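Local coordinates for tight junction protein ZO-3 (Homo sapiens, PDB 3KFV), which links tight-junction membrane proteins such as claudins and occludin to the actin cytoskeleton, the chain here being its SH3 and guanylate kinase-like part, at residues I7-E12 and D27-L32; P67-A72 and P132-V137; V137-A142 and P294-E299; Y219-F224 and L265-I270. One frame throughout, in Å; residues are numbered along the deposited sequence.

Contact 1 of 4, residues I7-E12 and D27-L32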
loop_
_atom_site.group_PDB
_atom_site.type_symbol
_atom_site.label_atom_id
_atom_site.label_comp_id
_atom_site.label_asym_id
_atom_site.label_seq_id
_atom_site.Cartn_x
_atom_site.Cartn_y
_atom_site.Cartn_z
ATOM N N ILE A 7 6.048 -9.277 14.562
ATOM C CA ILE A 7 7.270 -8.510 14.399
ATOM C C ILE A 7 7.328 -7.886 13.005
ATOM O O ILE A 7 6.898 -8.491 12.017
ATOM C CB ILE A 7 8.512 -9.400 14.646
ATOM C CG1 ILE A 7 9.555 -8.646 15.466
ATOM C CG2 ILE A 7 9.091 -9.906 13.342
ATOM C CD1 ILE A 7 9.158 -8.438 16.904
ATOM N N ARG A 8 7.834 -6.660 12.936
ATOM C CA ARG A 8 8.087 -6.028 11.650
ATOM C C ARG A 8 9.602 -5.889 11.440
ATOM O O ARG A 8 10.329 -5.474 12.343
ATOM C CB ARG A 8 7.381 -4.679 11.563
ATOM C CG ARG A 8 6.983 -4.301 10.155
ATOM C CD ARG A 8 6.000 -3.139 10.140
ATOM N NE ARG A 8 6.601 -1.856 10.504
ATOM C CZ ARG A 8 6.706 -0.822 9.676
ATOM N NH1 ARG A 8 6.251 -0.917 8.437
ATOM N NH2 ARG A 8 7.258 0.310 10.086
ATOM N N THR A 9 10.075 -6.254 10.253
ATOM C CA THR A 9 11.506 -6.304 9.982
ATOM C C THR A 9 12.004 -5.021 9.309
ATOM O O THR A 9 11.389 -4.526 8.369
ATOM C CB THR A 9 11.854 -7.530 9.107
ATOM O OG1 THR A 9 11.190 -7.422 7.844
ATOM C CG2 THR A 9 11.403 -8.818 9.779
ATOM N N HIS A 10 13.122 -4.486 9.791
ATOM C CA HIS A 10 13.660 -3.235 9.264
ATOM C C HIS A 10 15.071 -3.378 8.690
ATOM O O HIS A 10 15.868 -2.435 8.694
ATOM C CB HIS A 10 13.601 -2.141 10.330
ATOM C CG HIS A 10 12.205 -1.757 10.702
ATOM N ND1 HIS A 10 11.460 -0.858 9.967
ATOM C CD2 HIS A 10 11.405 -2.174 11.712
ATOM C CE1 HIS A 10 10.267 -0.727 10.518
ATOM N NE2 HIS A 10 10.208 -1.513 11.578
ATOM N N PHE A 11 15.369 -4.571 8.196
ATOM C CA PHE A 11 16.580 -4.790 7.429
ATOM C C PHE A 11 16.330 -5.930 6.447
ATOM O O PHE A 11 15.344 -6.660 6.572
ATOM C CB PHE A 11 17.770 -5.083 8.351
ATOM C CG PHE A 11 17.587 -6.293 9.222
ATOM C CD1 PHE A 11 18.162 -7.510 8.875
ATOM C CD2 PHE A 11 16.846 -6.216 10.390
ATOM C CE1 PHE A 11 17.992 -8.631 9.672
ATOM C CE2 PHE A 11 16.676 -7.331 11.194
ATOM C CZ PHE A 11 17.250 -8.541 10.834
ATOM N N GLU A 12 17.213 -6.073 5.465
ATOM C CA GLU A 12 17.048 -7.098 4.444
ATOM C C GLU A 12 17.748 -8.403 4.833
ATOM O O GLU A 12 18.810 -8.392 5.459
ATOM C CB GLU A 12 17.554 -6.589 3.088
ATOM C CG GLU A 12 16.471 -5.984 2.183
ATOM C CD GLU A 12 15.827 -4.721 2.762
ATOM O OE1 GLU A 12 16.530 -3.929 3.427
ATOM O OE2 GLU A 12 14.613 -4.513 2.543
ATOM N N ASP A 27 8.208 -6.174 6.046
ATOM C CA ASP A 27 7.563 -7.472 6.192
ATOM C C ASP A 27 7.174 -7.714 7.643
ATOM O O ASP A 27 7.807 -7.196 8.558
ATOM C CB ASP A 27 8.471 -8.591 5.683
ATOM C CG ASP A 27 8.462 -8.704 4.163
ATOM O OD1 ASP A 27 7.376 -8.556 3.562
ATOM O OD2 ASP A 27 9.538 -8.945 3.572
ATOM N N VAL A 28 6.116 -8.491 7.846
ATOM C CA VAL A 28 5.613 -8.757 9.187
ATOM C C VAL A 28 5.567 -10.253 9.446
ATOM O O VAL A 28 5.188 -11.036 8.577
ATOM C CB VAL A 28 4.207 -8.145 9.408
ATOM C CG1 VAL A 28 3.667 -8.538 10.767
ATOM C CG2 VAL A 28 4.252 -6.626 9.283
ATOM N N PHE A 29 5.959 -10.652 10.647
ATOM C CA PHE A 29 5.968 -12.065 10.991
ATOM C C PHE A 29 5.206 -12.356 12.269
ATOM O O PHE A 29 5.404 -11.707 13.296
ATOM C CB PHE A 29 7.404 -12.582 11.113
ATOM C CG PHE A 29 8.125 -12.648 9.806
ATOM C CD1 PHE A 29 8.257 -13.851 9.136
ATOM C CD2 PHE A 29 8.654 -11.501 9.234
ATOM C CE1 PHE A 29 8.916 -13.911 7.922
ATOM C CE2 PHE A 29 9.312 -11.554 8.022
ATOM C CZ PHE A 29 9.443 -12.760 7.365
ATOM N N HIS A 30 4.325 -13.340 12.195
ATOM C CA HIS A 30 3.726 -13.883 13.391
ATOM C C HIS A 30 4.705 -14.890 13.968
ATOM O O HIS A 30 4.768 -16.032 13.514
ATOM C CB HIS A 30 2.396 -14.551 13.066
ATOM C CG HIS A 30 1.705 -15.122 14.262
ATOM N ND1 HIS A 30 0.893 -16.232 14.193
ATOM C CD2 HIS A 30 1.717 -14.743 15.562
ATOM C CE1 HIS A 30 0.424 -16.508 15.397
ATOM N NE2 HIS A 30 0.909 -15.620 16.245
ATOM N N VAL A 31 5.497 -14.448 14.943
ATOM C CA VAL A 31 6.469 -15.315 15.604
ATOM C C VAL A 31 5.754 -16.281 16.540
ATOM O O VAL A 31 5.274 -15.884 17.606
ATOM C CB VAL A 31 7.491 -14.498 16.408
ATOM C CG1 VAL A 31 8.481 -15.416 17.098
ATOM C CG2 VAL A 31 8.206 -13.533 15.499
ATOM N N LEU A 32 5.684 -17.545 16.132
ATOM C CA LEU A 32 4.919 -18.550 16.861
ATOM C C LEU A 32 5.553 -18.916 18.198
ATOM O O LEU A 32 4.861 -19.013 19.216
ATOM C CB LEU A 32 4.721 -19.803 16.006
ATOM C CG LEU A 32 3.955 -19.582 14.698
ATOM C CD1 LEU A 32 3.673 -20.907 13.998
ATOM C CD2 LEU A 32 2.666 -18.821 14.960
#

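Contact 2 of 4, residues P67-A72 and P132-V137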
loop_
_atom_site.group_PDB
_atom_site.type_symbol
_atom_site.label_atom_id
_atom_site.label_comp_id
_atom_site.label_asym_id
_atom_site.label_seq_id
_atom_site.Cartn_x
_atom_site.Cartn_y
_atom_site.Cartn_z
ATOM N N PRO A 67 15.932 -15.137 12.448
ATOM C CA PRO A 67 16.912 -14.790 13.482
ATOM C C PRO A 67 16.247 -14.229 14.734
ATOM O O PRO A 67 15.203 -13.574 14.644
ATOM C CB PRO A 67 17.757 -13.696 12.815
ATOM C CG PRO A 67 17.583 -13.904 11.363
ATOM C CD PRO A 67 16.190 -14.425 11.184
ATOM N N ASN A 68 16.849 -14.484 15.891
ATOM C CA ASN A 68 16.333 -13.919 17.123
ATOM C C ASN A 68 16.757 -12.465 17.247
ATOM O O ASN A 68 17.490 -11.960 16.401
ATOM C CB ASN A 68 16.739 -14.751 18.345
ATOM C CG ASN A 68 18.243 -14.937 18.472
ATOM O OD1 ASN A 68 19.027 -14.065 18.099
ATOM N ND2 ASN A 68 18.649 -16.074 19.030
ATOM N N GLN A 69 16.278 -11.793 18.288
ATOM C CA GLN A 69 16.484 -10.356 18.437
ATOM C C GLN A 69 17.957 -9.994 18.365
ATOM O O GLN A 69 18.340 -9.002 17.736
ATOM C CB GLN A 69 15.919 -9.871 19.768
ATOM C CG GLN A 69 16.071 -8.380 19.983
ATOM C CD GLN A 69 14.945 -7.595 19.340
ATOM O OE1 GLN A 69 13.809 -8.074 19.264
ATOM N NE2 GLN A 69 15.250 -6.384 18.874
ATOM N N SER A 70 18.776 -10.811 19.019
ATOM C CA SER A 70 20.200 -10.548 19.154
ATOM C C SER A 70 20.930 -10.711 17.821
ATOM O O SER A 70 21.678 -9.827 17.406
ATOM C CB SER A 70 20.792 -11.479 20.212
ATOM O OG SER A 70 22.062 -11.023 20.642
ATOM N N ARG A 71 20.712 -11.843 17.159
ATOM C CA ARG A 71 21.307 -12.084 15.852
ATOM C C ARG A 71 20.786 -11.055 14.858
ATOM O O ARG A 71 21.507 -10.620 13.959
ATOM C CB ARG A 71 21.000 -13.503 15.361
ATOM N N ALA A 72 19.528 -10.662 15.031
ATOM C CA ALA A 72 18.900 -9.690 14.147
ATOM C C ALA A 72 19.584 -8.333 14.241
ATOM O O ALA A 72 19.788 -7.661 13.232
ATOM C CB ALA A 72 17.421 -9.558 14.477
ATOM N N PRO A 132 13.871 0.098 14.880
ATOM C CA PRO A 132 14.848 -0.926 15.254
ATOM C C PRO A 132 14.780 -2.087 14.264
ATOM O O PRO A 132 13.781 -2.215 13.551
ATOM C CB PRO A 132 14.355 -1.398 16.628
ATOM C CG PRO A 132 13.015 -0.692 16.874
ATOM C CD PRO A 132 12.589 -0.094 15.576
ATOM N N PRO A 133 15.831 -2.920 14.213
ATOM C CA PRO A 133 15.837 -4.100 13.343
ATOM C C PRO A 133 14.530 -4.880 13.457
ATOM O O PRO A 133 13.946 -5.259 12.440
ATOM C CB PRO A 133 16.998 -4.925 13.895
ATOM C CG PRO A 133 17.941 -3.902 14.437
ATOM C CD PRO A 133 17.091 -2.777 14.966
ATOM N N TYR A 134 14.083 -5.120 14.687
ATOM C CA TYR A 134 12.798 -5.762 14.921
ATOM C C TYR A 134 11.885 -4.804 15.660
ATOM O O TYR A 134 12.275 -4.210 16.676
ATOM C CB TYR A 134 12.948 -7.035 15.754
ATOM C CG TYR A 134 13.375 -8.265 14.987
ATOM C CD1 TYR A 134 13.429 -8.267 13.596
ATOM C CD2 TYR A 134 13.696 -9.439 15.658
ATOM C CE1 TYR A 134 13.814 -9.398 12.897
ATOM C CE2 TYR A 134 14.080 -10.574 14.970
ATOM C CZ TYR A 134 14.138 -10.550 13.592
ATOM O OH TYR A 134 14.514 -11.689 12.919
ATOM N N GLU A 135 10.662 -4.666 15.159
ATOM C CA GLU A 135 9.671 -3.802 15.781
ATOM C C GLU A 135 8.445 -4.628 16.111
ATOM O O GLU A 135 7.762 -5.115 15.214
ATOM C CB GLU A 135 9.288 -2.675 14.821
ATOM C CG GLU A 135 8.395 -1.613 15.412
ATOM C CD GLU A 135 7.680 -0.792 14.350
ATOM O OE1 GLU A 135 7.024 0.216 14.709
ATOM O OE2 GLU A 135 7.762 -1.157 13.155
ATOM N N ARG A 136 8.166 -4.808 17.394
ATOM C CA ARG A 136 6.947 -5.504 17.784
ATOM C C ARG A 136 5.736 -4.675 17.377
ATOM O O ARG A 136 5.661 -3.484 17.682
ATOM C CB ARG A 136 6.938 -5.791 19.289
ATOM C CG ARG A 136 7.941 -6.859 19.718
ATOM C CD ARG A 136 7.716 -7.309 21.160
ATOM N NE ARG A 136 6.345 -7.760 21.392
ATOM C CZ ARG A 136 5.957 -8.501 22.426
ATOM N NH1 ARG A 136 6.840 -8.892 23.338
ATOM N NH2 ARG A 136 4.686 -8.861 22.543
ATOM N N VAL A 137 4.799 -5.304 16.670
ATOM C CA VAL A 137 3.598 -4.615 16.197
ATOM C C VAL A 137 2.324 -5.338 16.632
ATOM O O VAL A 137 2.333 -6.541 16.884
ATOM C CB VAL A 137 3.577 -4.469 14.643
ATOM C CG1 VAL A 137 4.635 -3.494 14.165
ATOM C CG2 VAL A 137 3.744 -5.816 13.971
#

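Contact 3 of 4, residues V137-A142 and P294-E299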
loop_
_atom_site.group_PDB
_atom_site.type_symbol
_atom_site.label_atom_id
_atom_site.label_comp_id
_atom_site.label_asym_id
_atom_site.label_seq_id
_atom_site.Cartn_x
_atom_site.Cartn_y
_atom_site.Cartn_z
ATOM N N VAL A 137 4.799 -5.304 16.670
ATOM C CA VAL A 137 3.598 -4.615 16.197
ATOM C C VAL A 137 2.324 -5.338 16.632
ATOM O O VAL A 137 2.333 -6.541 16.884
ATOM C CB VAL A 137 3.577 -4.469 14.643
ATOM C CG1 VAL A 137 4.635 -3.494 14.165
ATOM C CG2 VAL A 137 3.744 -5.816 13.971
ATOM N N VAL A 138 1.226 -4.594 16.711
ATOM C CA VAL A 138 -0.086 -5.172 16.989
ATOM C C VAL A 138 -1.090 -4.641 15.969
ATOM O O VAL A 138 -0.813 -3.661 15.280
ATOM C CB VAL A 138 -0.585 -4.844 18.427
ATOM C CG1 VAL A 138 0.172 -5.662 19.467
ATOM C CG2 VAL A 138 -0.482 -3.346 18.714
ATOM N N LEU A 139 -2.249 -5.294 15.871
ATOM C CA LEU A 139 -3.310 -4.850 14.966
ATOM C C LEU A 139 -4.335 -3.947 15.654
ATOM O O LEU A 139 -4.880 -4.289 16.702
ATOM C CB LEU A 139 -4.034 -6.049 14.354
ATOM C CG LEU A 139 -3.321 -6.825 13.247
ATOM C CD1 LEU A 139 -4.119 -8.069 12.886
ATOM C CD2 LEU A 139 -3.088 -5.951 12.020
ATOM N N ARG A 140 -4.598 -2.793 15.049
ATOM C CA ARG A 140 -5.641 -1.892 15.526
ATOM C C ARG A 140 -6.343 -1.242 14.343
ATOM O O ARG A 140 -5.788 -1.142 13.257
ATOM C CB ARG A 140 -5.061 -0.797 16.424
ATOM C CG ARG A 140 -4.418 -1.287 17.710
ATOM C CD ARG A 140 -5.430 -1.754 18.736
ATOM N NE ARG A 140 -4.829 -1.886 20.062
ATOM C CZ ARG A 140 -4.318 -3.013 20.556
ATOM N NH1 ARG A 140 -4.328 -4.129 19.836
ATOM N NH2 ARG A 140 -3.795 -3.022 21.779
ATOM N N GLU A 141 -7.571 -0.801 14.566
ATOM C CA GLU A 141 -8.288 -0.013 13.582
ATOM C C GLU A 141 -7.604 1.345 13.536
ATOM O O GLU A 141 -7.208 1.872 14.571
ATOM C CB GLU A 141 -9.739 0.135 14.025
ATOM C CG GLU A 141 -10.711 0.508 12.934
ATOM C CD GLU A 141 -12.144 0.520 13.440
ATOM O OE1 GLU A 141 -12.413 -0.135 14.479
ATOM O OE2 GLU A 141 -12.998 1.180 12.805
ATOM N N ALA A 142 -7.446 1.906 12.345
ATOM C CA ALA A 142 -6.767 3.184 12.212
ATOM C C ALA A 142 -7.490 4.252 13.015
ATOM O O ALA A 142 -8.721 4.332 13.000
ATOM C CB ALA A 142 -6.668 3.592 10.758
ATOM N N PRO A 294 -8.489 -3.482 10.644
ATOM C CA PRO A 294 -7.333 -3.240 11.516
ATOM C C PRO A 294 -6.007 -3.268 10.751
ATOM O O PRO A 294 -5.754 -4.177 9.961
ATOM C CB PRO A 294 -7.393 -4.427 12.485
ATOM C CG PRO A 294 -8.074 -5.492 11.691
ATOM C CD PRO A 294 -9.164 -4.743 10.992
ATOM N N ILE A 295 -5.166 -2.274 10.997
ATOM C CA ILE A 295 -3.857 -2.209 10.373
ATOM C C ILE A 295 -2.746 -2.416 11.408
ATOM O O ILE A 295 -2.984 -2.324 12.617
ATOM C CB ILE A 295 -3.654 -0.856 9.670
ATOM C CG1 ILE A 295 -3.767 0.293 10.675
ATOM C CG2 ILE A 295 -4.676 -0.683 8.571
ATOM C CD1 ILE A 295 -3.606 1.664 10.056
ATOM N N TRP A 296 -1.534 -2.692 10.927
ATOM C CA TRP A 296 -0.388 -2.867 11.809
ATOM C C TRP A 296 -0.045 -1.542 12.450
ATOM O O TRP A 296 -0.229 -0.487 11.841
ATOM C CB TRP A 296 0.824 -3.391 11.035
ATOM C CG TRP A 296 0.625 -4.758 10.501
ATOM C CD1 TRP A 296 0.566 -5.129 9.191
ATOM C CD2 TRP A 296 0.440 -5.948 11.266
ATOM N NE1 TRP A 296 0.355 -6.483 9.092
ATOM C CE2 TRP A 296 0.271 -7.008 10.356
ATOM C CE3 TRP A 296 0.400 -6.223 12.634
ATOM C CZ2 TRP A 296 0.072 -8.318 10.772
ATOM C CZ3 TRP A 296 0.198 -7.519 13.040
ATOM C CH2 TRP A 296 0.039 -8.551 12.117
ATOM N N THR A 297 0.467 -1.602 13.675
ATOM C CA THR A 297 0.837 -0.407 14.425
ATOM C C THR A 297 1.773 -0.788 15.577
ATOM O O THR A 297 1.671 -1.881 16.131
ATOM C CB THR A 297 -0.428 0.337 14.943
ATOM O OG1 THR A 297 -0.063 1.345 15.894
ATOM C CG2 THR A 297 -1.390 -0.631 15.595
ATOM N N ALA A 298 2.688 0.106 15.928
ATOM C CA ALA A 298 3.686 -0.190 16.955
ATOM C C ALA A 298 3.079 -0.590 18.300
ATOM O O ALA A 298 2.225 0.112 18.839
ATOM C CB ALA A 298 4.637 0.992 17.134
ATOM N N GLU A 299 3.534 -1.722 18.831
ATOM C CA GLU A 299 3.081 -2.209 20.129
ATOM C C GLU A 299 3.895 -1.579 21.250
ATOM O O GLU A 299 3.454 -0.631 21.896
ATOM C CB GLU A 299 3.199 -3.733 20.197
ATOM C CG GLU A 299 2.920 -4.333 21.574
ATOM C CD GLU A 299 3.134 -5.844 21.614
ATOM O OE1 GLU A 299 2.432 -6.528 22.399
ATOM O OE2 GLU A 299 4.001 -6.349 20.859
#

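Contact 4 of 4, residues Y219-F224 and L265-I270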
loop_
_atom_site.group_PDB
_atom_site.type_symbol
_atom_site.label_atom_id
_atom_site.label_comp_id
_atom_site.label_asym_id
_atom_site.label_seq_id
_atom_site.Cartn_x
_atom_site.Cartn_y
_atom_site.Cartn_z
ATOM N N TYR A 219 -0.485 3.154 5.495
ATOM C CA TYR A 219 -1.219 2.051 4.869
ATOM C C TYR A 219 -2.412 2.487 4.039
ATOM O O TYR A 219 -3.561 2.305 4.453
ATOM C CB TYR A 219 -1.663 1.023 5.913
ATOM C CG TYR A 219 -0.513 0.273 6.533
ATOM C CD1 TYR A 219 0.288 -0.573 5.766
ATOM C CD2 TYR A 219 -0.217 0.414 7.877
ATOM C CE1 TYR A 219 1.341 -1.255 6.325
ATOM C CE2 TYR A 219 0.838 -0.270 8.445
ATOM C CZ TYR A 219 1.611 -1.101 7.666
ATOM O OH TYR A 219 2.657 -1.777 8.249
ATOM N N PRO A 220 -2.144 3.034 2.844
ATOM C CA PRO A 220 -3.229 3.536 2.000
ATOM C C PRO A 220 -4.194 2.408 1.701
ATOM O O PRO A 220 -3.819 1.240 1.811
ATOM C CB PRO A 220 -2.519 3.936 0.701
ATOM C CG PRO A 220 -1.060 3.905 0.993
ATOM C CD PRO A 220 -0.860 2.966 2.129
ATOM N N ILE A 221 -5.425 2.749 1.344
ATOM C CA ILE A 221 -6.298 1.791 0.696
ATOM C C ILE A 221 -5.971 1.890 -0.789
ATOM O O ILE A 221 -6.074 2.964 -1.379
ATOM C CB ILE A 221 -7.782 2.109 0.955
ATOM C CG1 ILE A 221 -8.089 2.016 2.451
ATOM C CG2 ILE A 221 -8.679 1.176 0.157
ATOM C CD1 ILE A 221 -9.450 2.555 2.837
ATOM N N VAL A 222 -5.535 0.789 -1.389
ATOM C CA VAL A 222 -5.124 0.821 -2.793
ATOM C C VAL A 222 -6.109 0.097 -3.698
ATOM O O VAL A 222 -6.304 -1.108 -3.574
ATOM C CB VAL A 222 -3.730 0.216 -2.997
ATOM C CG1 VAL A 222 -3.345 0.307 -4.454
ATOM C CG2 VAL A 222 -2.721 0.940 -2.139
ATOM N N VAL A 223 -6.719 0.841 -4.615
ATOM C CA VAL A 223 -7.753 0.288 -5.478
ATOM C C VAL A 223 -7.365 0.364 -6.945
ATOM O O VAL A 223 -7.083 1.442 -7.460
ATOM C CB VAL A 223 -9.094 1.013 -5.269
ATOM C CG1 VAL A 223 -10.111 0.566 -6.316
ATOM C CG2 VAL A 223 -9.611 0.763 -3.856
ATOM N N PHE A 224 -7.357 -0.784 -7.614
ATOM C CA PHE A 224 -6.972 -0.854 -9.020
ATOM C C PHE A 224 -8.179 -1.190 -9.894
ATOM O O PHE A 224 -8.928 -2.122 -9.603
ATOM C CB PHE A 224 -5.855 -1.881 -9.221
ATOM C CG PHE A 224 -5.469 -2.084 -10.660
ATOM C CD1 PHE A 224 -4.555 -1.243 -11.276
ATOM C CD2 PHE A 224 -6.018 -3.117 -11.401
ATOM C CE1 PHE A 224 -4.202 -1.427 -12.598
ATOM C CE2 PHE A 224 -5.668 -3.300 -12.727
ATOM C CZ PHE A 224 -4.760 -2.452 -13.322
ATOM N N LEU A 265 0.547 -5.021 -4.365
ATOM C CA LEU A 265 0.286 -3.801 -3.611
ATOM C C LEU A 265 -1.194 -3.408 -3.570
ATOM O O LEU A 265 -1.559 -2.440 -2.909
ATOM C CB LEU A 265 1.102 -2.642 -4.189
ATOM C CG LEU A 265 2.626 -2.703 -4.082
ATOM C CD1 LEU A 265 3.257 -1.575 -4.897
ATOM C CD2 LEU A 265 3.062 -2.634 -2.629
ATOM N N PHE A 266 -2.040 -4.150 -4.279
ATOM C CA PHE A 266 -3.464 -3.828 -4.341
ATOM C C PHE A 266 -4.186 -4.332 -3.103
ATOM O O PHE A 266 -3.967 -5.465 -2.671
ATOM C CB PHE A 266 -4.128 -4.459 -5.571
ATOM C CG PHE A 266 -3.539 -4.028 -6.882
ATOM C CD1 PHE A 266 -2.653 -2.960 -6.950
ATOM C CD2 PHE A 266 -3.902 -4.669 -8.054
ATOM C CE1 PHE A 266 -2.116 -2.554 -8.163
ATOM C CE2 PHE A 266 -3.373 -4.267 -9.270
ATOM C CZ PHE A 266 -2.479 -3.204 -9.324
ATOM N N THR A 267 -5.060 -3.501 -2.540
ATOM C CA THR A 267 -5.951 -3.969 -1.481
ATOM C C THR A 267 -7.342 -4.225 -2.042
ATOM O O THR A 267 -8.181 -4.815 -1.367
ATOM C CB THR A 267 -6.023 -3.004 -0.268
ATOM O OG1 THR A 267 -6.855 -1.880 -0.581
ATOM C CG2 THR A 267 -4.624 -2.530 0.137
ATOM N N ALA A 268 -7.574 -3.783 -3.278
ATOM C CA ALA A 268 -8.803 -4.115 -4.002
ATOM C C ALA A 268 -8.662 -3.900 -5.501
ATOM O O ALA A 268 -7.948 -3.006 -5.949
ATOM C CB ALA A 268 -9.977 -3.313 -3.477
ATOM N N THR A 269 -9.343 -4.733 -6.276
ATOM C CA THR A 269 -9.460 -4.510 -7.709
ATOM C C THR A 269 -10.944 -4.421 -8.037
ATOM O O THR A 269 -11.765 -5.037 -7.369
ATOM C CB THR A 269 -8.804 -5.640 -8.552
ATOM O OG1 THR A 269 -9.711 -6.745 -8.668
ATOM C CG2 THR A 269 -7.498 -6.112 -7.922
ATOM N N ILE A 270 -11.283 -3.642 -9.056
ATOM C CA ILE A 270 -12.673 -3.465 -9.455
ATOM C C ILE A 270 -12.756 -3.444 -10.967
ATOM O O ILE A 270 -12.074 -2.653 -11.614
ATOM C CB ILE A 270 -13.264 -2.146 -8.899
ATOM C CG1 ILE A 270 -13.348 -2.194 -7.371
ATOM C CG2 ILE A 270 -14.633 -1.870 -9.509
ATOM C CD1 ILE A 270 -13.876 -0.919 -6.745
#

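Contact 1 of 4, residues I7-E12 and D27-L32
I7 and F29 face each other as an antiparallel hydrogen-bonded pair in the SH3 sheet: I7 N gives to F29 O at 2.8 Å, and F29 N returns the bond to I7 O at 2.7 Å. Two residues along, T9 N reaches D27 O at 3.0 Å. The larger apolar cluster lies where I7, T9 and F29 come together. I7 CG2 rests 3.9 Å from F29 CB, and T9 CG2 comes obliquely to the phenyl ring, 3.9 Å from F29 CE2. Threonine suits this join because it presents a methyl to the ring, while OG1 (chi1 62°) turns to the D27 side. A glycine in place of T9 would probably keep the backbone bond but leave the F29 ring without its methyl neighbour and freer to turn. On the other face the aliphatic part of R8 passes over V28 at a slant, CG to CG2 at 3.7 Å, before the guanidinium leads off to E135. The end at D27 is looser and partly exposed; its OD2 turns back to T24 N, so the D27 side chain meets T9 only through CB, which lies near OG1. The contact thus implies a division of labour: backbone bonds fix the register, and apolar groups seal the buried faces.

Contact 2 of 4, residues P67-A72 and P132-V137
The first turn of helix 69-82 meets the start of strand 134-141 without backbone pairing, A72 CA and P133 CA standing 6.4 Å apart, and the space between is bridged by side chains, chiefly that of Y134. Its CG lies beside the backbone N and anti to the carbonyl carbon (chi1 -81°), which carries the ring across to the helix start. There Y134 OH donates to P67 O at 2.6 Å, approaching tilted out of the carbonyl plane. A72 CB sits over one face of the ring in a CH-pi contact, 3.7 Å from the centroid and 19° off the normal. Alanine fits this place because its short methyl lets the helix come down on the aromatic face. Q69 takes the edge instead: bent at chi2, it slides past the tyrosine in the opposite direction, with its amide plane 86° from the ring and OE1 3.8 Å from Y134 CB. Tyrosine thus serves twice, as a flat apolar surface and as a hydroxyl for a backbone oxygen. P133 adds a lighter touch, its CB 4.0 Å from A72 O. The helix start itself is fixed by N68, an N-cap whose OD1 accepts from R71 N at 2.9 Å. Around this joint, Y134 also meets the W49 ring of strand 49-54 and I7 of strand 5-9, while F11 packs on both A72 and P133; the helix is thereby lodged against the SH3 sheet where strand 134-141 enters it.

Contact 3 of 4, residues V137-A142 and P294-E299
L139 and W296 stand side by side as a non-hydrogen-bonded pair in the antiparallel ribbon that completes the split SH3 fold of MAGUK proteins, strands 134-141 and 294-298 meeting although the guanylate kinase-like domain lies between them in sequence. The leucine reaches over the indole: CD2 sits above the six-membered ring of W296, 3.6 Å from its centroid and 14° off the normal, a CH-pi contact made by one methyl of the forked leucine. V137 comes to the same side chain at about a right angle, CG2 lying 3.6 Å from W296 CE3 and oblique to the ring. Tryptophan suits the place because one ring system is wide enough for both neighbours. An alanine here would probably strand the L139 and V137 methyls without the surface they rest on and open a gap on that face of the ribbon. The opposite face is built differently. T297 points its CG2 at the aliphatic start of R140, 3.8 Å from CG, and R140 then bends back so that NH1 gives to L139 O of its own strand. Next to them the V138 side chain crosses that of E299 at about a right angle, CG1 3.7 Å from CD, while that carboxylate forms a salt bridge with R136. Beneath the side chains the strands are joined by V138 N to T297 O (2.8 Å) and R140 N to I295 O (3.0 Å). At the far end, with CG1 set between the backbone N and the carbonyl carbon (chi1 60°), I295 brings CD1 to 3.7 Å from A142 CB.

Contact 4 of 4, residues Y219-F224 and L265-I270
V222 O is gripped by two successive backbone N-H groups, T267 N at 2.9 Å, in the carbonyl plane on a lone pair, and A268 N at 3.0 Å, nearly along the C=O axis. The T267 side chain adds to this junction: OG1 accepts from V222 N at 3.1 Å and is itself hydrogen-bonded to Q290, so a small residue with a hydroxyl suits the entry to the strand. From there parallel pairing takes over, with F224 N to A268 O (2.8 Å, almost straight) and I270 N to F224 O. The main side-chain meeting is between two phenylalanines. Their planes are only 10° apart but slid so far that the rings hardly overlap; it is F224 CB, 3.5 Å from the centroid, that lies over the middle of the F266 ring. With CG anti to the backbone N (chi1 176°), F224 places its ring beyond F266, leaving CB over the F266 face. On the other face V223 meets smaller partners, its CG2 4.1 Å from A268 CB and its CG1 near I270 CD1; valine, alanine and isoleucine give this face a compact apolar surface. Strand 268-272 is an edge strand of the parallel sheet in this guanylate kinase-like domain, and strand 221-227 pairs on its other side with 148-151. Helix 248-262 covers F224 on one face, while helix 278-290 packs on A268 and I270 across the sheet.

In the fold
Contacts 1, 2 and 3 belong to the SH3 half, whereas contact 4 lies in the parallel sheet of the guanylate kinase-like domain, its centre about 7 Å from the centre of the chain. Strand 134-141 unites the first three: it borders strand 5-9 of contact 1, supplies Y134 to contact 2 and pairs in contact 3, where V137 is shared. Contact 1 is buried, its R8 matched by E135; contacts 2 and 4 are partly buried; contact 3 is mostly surface, with exposed R140 and E299 on one side. Contact 2 joins helix to strand chiefly through Y134, the others through backbone ladders, antiparallel in 1 and 3, parallel in 4. Contact 4 is nested within the chain loop that contact 3 closes, and Y219 touches W296 between them.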